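Local coordinates for Exo-beta-1,3-galactanase (Bifidobacterium bifidum, PDB 5FLW), which probably hydrolyses beta-1,3-linked galactan from the chain end, as a family 43 glycoside hydrolase with a five-bladed beta-propeller fold, at residues A238-P250 against E259-H271. Sequence-based numbering, arbitrary orientation.
Sequences AKTYDSQVDIVVP and EHFLFIGDRWQEH
Phe263 pushes its ring among side chains of 238-250: CE2 lies 3.6 Å from Val245 CG2, Val248 CG2 is near CD2, and Thr240 CG2 and Ser243 OG both approach CZ, the hydroxyl oxygen at the ring edge. With CG anti to the backbone N (chi1 165°), the ring reaches along the hairpin toward the 239-242 segment. Strands 244-250 and 261-266 are antiparallel, and their register slips by one at a classic beta bulge: Ile264 O accepts from both Asp246 N (2.9 Å) and Ile247 N (3.1 Å), each in the carbonyl plane. Ile247 and Val249 lie alongside Ile264 and Leu262 respectively, pointing the same way, on the sheet face opposite Phe263.

Past the strand end, Arg267 grips two consecutive carbonyls: NH2 donates to Tyr241 O (2.9 Å, 165° at the hydrogen), and NE to Asp242 O (2.9 Å); Thr301 is a further polar partner. Asp242 OD2 sits over one guanidinium face, a long, purely electrostatic pairing; Thr212 also holds OD1 and Arg304 OD2. A leucine in place of Arg267 would probably leave both carbonyls without these donors and the 239-242 segment less firmly tied to the hairpin. Nearby, Trp268 NE1 donates to Gln244 OE1 (2.8 Å) in the carbonyl plane, amide and indole standing 79° apart.

Asp246 OD1 and Asp266 OD2 come within 3.6 Å; Arg83 pairs with the former, probably offsetting part of the repulsion, while a water hydrogen-bonds Asp266 OD2 and Gln244 O. This propeller-blade hairpin is thus apolar where 247-250 meets 261-264, and from the bulge on polar groups take over, Arg267 tying 241-242 to it.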
# COMPACT_ATOMS: atom_id res chain seq x y z
N ALA A 238 -1.90 3.26 -21.39
CA ALA A 238 -0.64 2.70 -20.89
C ALA A 238 -0.87 1.69 -19.76
O ALA A 238 0.09 1.03 -19.35
CB ALA A 238 0.31 3.78 -20.38
N LYS A 239 -2.10 1.58 -19.24
CA LYS A 239 -2.40 0.67 -18.11
C LYS A 239 -1.45 0.91 -16.93
O LYS A 239 -1.00 -0.04 -16.29
CB LYS A 239 -2.39 -0.81 -18.52
CG LYS A 239 -3.21 -1.21 -19.73
CD LYS A 239 -4.67 -0.97 -19.54
CE LYS A 239 -5.42 -1.54 -20.76
NZ LYS A 239 -6.84 -1.02 -20.90
N THR A 240 -1.14 2.18 -16.64
CA THR A 240 -0.23 2.54 -15.55
C THR A 240 1.13 1.87 -15.76
O THR A 240 1.73 1.31 -14.83
CB THR A 240 -0.83 2.20 -14.17
OG1 THR A 240 -2.24 2.48 -14.18
CG2 THR A 240 -0.20 3.06 -13.09
N TYR A 241 1.58 1.85 -17.01
CA TYR A 241 2.80 1.13 -17.40
C TYR A 241 2.73 -0.35 -17.03
O TYR A 241 3.68 -0.94 -16.48
CB TYR A 241 4.07 1.85 -16.94
CG TYR A 241 4.15 3.17 -17.64
CD1 TYR A 241 4.34 3.21 -19.02
CD2 TYR A 241 3.96 4.37 -16.96
CE1 TYR A 241 4.39 4.41 -19.70
CE2 TYR A 241 4.00 5.59 -17.62
CZ TYR A 241 4.21 5.60 -19.00
OH TYR A 241 4.27 6.79 -19.73
N ASP A 242 1.57 -0.94 -17.33
CA ASP A 242 1.28 -2.35 -17.07
C ASP A 242 1.58 -2.73 -15.62
O ASP A 242 2.36 -3.65 -15.34
CB ASP A 242 1.96 -3.28 -18.08
CG ASP A 242 1.51 -4.73 -17.95
OD1 ASP A 242 0.40 -4.98 -17.43
OD2 ASP A 242 2.28 -5.63 -18.37
N SER A 243 1.00 -1.98 -14.69
CA SER A 243 1.17 -2.25 -13.28
C SER A 243 -0.10 -1.86 -12.54
O SER A 243 -1.01 -1.24 -13.12
CB SER A 243 2.39 -1.52 -12.68
OG SER A 243 2.12 -0.13 -12.45
N GLN A 244 -0.15 -2.20 -11.26
CA GLN A 244 -1.21 -1.78 -10.36
C GLN A 244 -0.58 -0.94 -9.25
O GLN A 244 0.27 -1.43 -8.51
CB GLN A 244 -1.93 -2.99 -9.74
CG GLN A 244 -3.09 -2.55 -8.81
CD GLN A 244 -3.77 -3.71 -8.09
OE1 GLN A 244 -3.16 -4.75 -7.86
NE2 GLN A 244 -5.06 -3.53 -7.75
N VAL A 245 -1.01 0.34 -9.15
CA VAL A 245 -0.43 1.23 -8.14
C VAL A 245 -0.45 0.55 -6.78
O VAL A 245 -1.44 -0.08 -6.38
CB VAL A 245 -1.12 2.61 -8.10
CG1 VAL A 245 -2.60 2.49 -7.69
CG2 VAL A 245 -0.39 3.55 -7.14
N ASP A 246 0.67 0.63 -6.09
CA ASP A 246 0.75 0.14 -4.73
C ASP A 246 0.95 1.26 -3.73
O ASP A 246 0.27 1.30 -2.71
CB ASP A 246 1.88 -0.86 -4.56
CG ASP A 246 1.99 -1.30 -3.13
OD1 ASP A 246 1.15 -2.15 -2.75
OD2 ASP A 246 2.85 -0.75 -2.39
N ILE A 247 1.90 2.15 -4.00
CA ILE A 247 2.24 3.21 -3.06
C ILE A 247 2.90 4.36 -3.81
O ILE A 247 3.57 4.15 -4.83
CB ILE A 247 3.12 2.66 -1.91
CG1 ILE A 247 3.20 3.66 -0.75
CG2 ILE A 247 4.50 2.21 -2.43
CD1 ILE A 247 3.63 3.03 0.56
N VAL A 248 2.67 5.58 -3.32
CA VAL A 248 3.41 6.78 -3.69
C VAL A 248 4.00 7.33 -2.38
O VAL A 248 3.28 7.43 -1.38
CB VAL A 248 2.49 7.81 -4.39
CG1 VAL A 248 3.23 9.14 -4.64
CG2 VAL A 248 1.91 7.26 -5.68
N VAL A 249 5.30 7.64 -2.38
CA VAL A 249 5.92 8.24 -1.19
C VAL A 249 6.62 9.56 -1.50
O VAL A 249 7.21 9.70 -2.58
CB VAL A 249 6.87 7.28 -0.44
CG1 VAL A 249 6.08 6.12 0.20
CG2 VAL A 249 7.99 6.81 -1.36
N PRO A 250 6.55 10.54 -0.60
CA PRO A 250 7.42 11.72 -0.71
C PRO A 250 8.85 11.37 -0.29
O PRO A 250 9.08 10.59 0.65
CB PRO A 250 6.77 12.71 0.27
CG PRO A 250 6.09 11.85 1.31
CD PRO A 250 5.71 10.55 0.62
N GLU A 259 9.20 17.92 -3.07
CA GLU A 259 9.28 18.16 -4.51
C GLU A 259 9.58 16.91 -5.31
O GLU A 259 9.57 16.96 -6.54
CB GLU A 259 10.30 19.25 -4.85
CG GLU A 259 10.04 20.64 -4.22
CD GLU A 259 8.74 21.33 -4.73
OE1 GLU A 259 8.35 21.14 -5.93
OE2 GLU A 259 8.10 22.09 -3.94
N HIS A 260 9.84 15.79 -4.63
CA HIS A 260 10.15 14.52 -5.29
C HIS A 260 9.32 13.41 -4.67
O HIS A 260 9.17 13.32 -3.45
CB HIS A 260 11.63 14.16 -5.21
CG HIS A 260 12.54 15.27 -5.68
ND1 HIS A 260 12.99 16.28 -4.84
CD2 HIS A 260 13.03 15.54 -6.91
CE1 HIS A 260 13.73 17.10 -5.54
NE2 HIS A 260 13.76 16.68 -6.79
N PHE A 261 8.79 12.55 -5.54
CA PHE A 261 7.90 11.47 -5.14
C PHE A 261 8.29 10.23 -5.93
O PHE A 261 8.72 10.32 -7.09
CB PHE A 261 6.43 11.83 -5.39
CG PHE A 261 5.95 13.02 -4.60
CD1 PHE A 261 6.11 14.32 -5.10
CD2 PHE A 261 5.36 12.85 -3.35
CE1 PHE A 261 5.68 15.42 -4.36
CE2 PHE A 261 4.93 13.93 -2.61
CZ PHE A 261 5.09 15.23 -3.11
N LEU A 262 8.13 9.08 -5.28
CA LEU A 262 8.38 7.77 -5.87
C LEU A 262 7.06 7.01 -5.99
O LEU A 262 6.27 6.97 -5.04
CB LEU A 262 9.36 6.96 -5.01
CG LEU A 262 9.88 5.68 -5.65
CD1 LEU A 262 10.79 6.00 -6.83
CD2 LEU A 262 10.57 4.81 -4.60
N PHE A 263 6.82 6.46 -7.19
CA PHE A 263 5.71 5.55 -7.47
C PHE A 263 6.25 4.11 -7.51
O PHE A 263 7.24 3.84 -8.20
CB PHE A 263 5.10 5.89 -8.84
CG PHE A 263 4.19 4.82 -9.43
CD1 PHE A 263 4.72 3.74 -10.18
CD2 PHE A 263 2.80 4.89 -9.27
CE1 PHE A 263 3.88 2.76 -10.71
CE2 PHE A 263 1.96 3.92 -9.81
CZ PHE A 263 2.51 2.84 -10.53
N ILE A 264 5.58 3.19 -6.80
CA ILE A 264 5.80 1.76 -6.94
C ILE A 264 4.46 1.10 -7.28
O ILE A 264 3.45 1.35 -6.62
CB ILE A 264 6.46 1.15 -5.69
CG1 ILE A 264 7.92 1.64 -5.59
CG2 ILE A 264 6.39 -0.39 -5.73
CD1 ILE A 264 8.63 1.30 -4.31
N GLY A 265 4.47 0.29 -8.36
CA GLY A 265 3.32 -0.52 -8.71
C GLY A 265 3.75 -1.97 -8.85
O GLY A 265 4.91 -2.28 -9.09
N ASP A 266 2.78 -2.87 -8.67
CA ASP A 266 3.00 -4.31 -8.79
C ASP A 266 2.64 -4.81 -10.19
O ASP A 266 1.59 -4.45 -10.72
CB ASP A 266 2.16 -5.09 -7.76
CG ASP A 266 2.62 -4.84 -6.33
OD1 ASP A 266 3.69 -5.34 -5.97
OD2 ASP A 266 1.92 -4.14 -5.59
N ARG A 267 3.50 -5.68 -10.75
CA ARG A 267 3.21 -6.48 -11.96
C ARG A 267 2.92 -7.91 -11.52
O ARG A 267 3.80 -8.77 -11.53
CB ARG A 267 4.39 -6.50 -12.92
CG ARG A 267 4.40 -5.37 -13.85
CD ARG A 267 5.20 -5.60 -15.13
NE ARG A 267 5.07 -4.37 -15.87
CZ ARG A 267 5.89 -3.96 -16.82
NH1 ARG A 267 6.95 -4.70 -17.18
NH2 ARG A 267 5.63 -2.80 -17.41
N TRP A 268 1.66 -8.16 -11.14
CA TRP A 268 1.28 -9.43 -10.55
C TRP A 268 1.35 -10.55 -11.58
O TRP A 268 0.79 -10.44 -12.68
CB TRP A 268 -0.14 -9.33 -9.99
CG TRP A 268 -0.30 -8.35 -8.90
CD1 TRP A 268 -1.00 -7.16 -8.95
CD2 TRP A 268 0.20 -8.47 -7.56
NE1 TRP A 268 -0.95 -6.53 -7.71
CE2 TRP A 268 -0.23 -7.32 -6.84
CE3 TRP A 268 0.94 -9.45 -6.88
CZ2 TRP A 268 0.08 -7.14 -5.47
CZ3 TRP A 268 1.24 -9.26 -5.54
CH2 TRP A 268 0.81 -8.13 -4.85
N GLN A 269 2.01 -11.63 -11.21
CA GLN A 269 2.15 -12.81 -12.07
C GLN A 269 1.34 -13.93 -11.45
O GLN A 269 1.78 -14.60 -10.51
CB GLN A 269 3.63 -13.16 -12.22
CG GLN A 269 4.42 -12.07 -12.96
CD GLN A 269 4.11 -12.03 -14.45
OE1 GLN A 269 3.15 -11.38 -14.88
NE2 GLN A 269 4.91 -12.73 -15.23
N GLU A 270 0.13 -14.14 -11.98
CA GLU A 270 -0.84 -15.03 -11.37
C GLU A 270 -0.29 -16.43 -11.08
O GLU A 270 -0.63 -17.04 -10.07
CB GLU A 270 -2.10 -15.08 -12.25
CG GLU A 270 -3.14 -16.13 -11.86
CD GLU A 270 -4.40 -16.03 -12.64
OE1 GLU A 270 -4.40 -15.42 -13.73
OE2 GLU A 270 -5.43 -16.61 -12.19
N HIS A 271 0.54 -16.96 -11.97
CA HIS A 271 1.06 -18.31 -11.83
C HIS A 271 2.47 -18.37 -11.26
O HIS A 271 3.09 -19.45 -11.25
CB HIS A 271 0.96 -19.07 -13.13
CG HIS A 271 -0.44 -19.02 -13.70
ND1 HIS A 271 -1.48 -19.74 -13.13
CD2 HIS A 271 -0.97 -18.28 -14.70
CE1 HIS A 271 -2.58 -19.47 -13.79
NE2 HIS A 271 -2.29 -18.59 -14.74
O HOH W 1 -0.51 -3.11 -6.07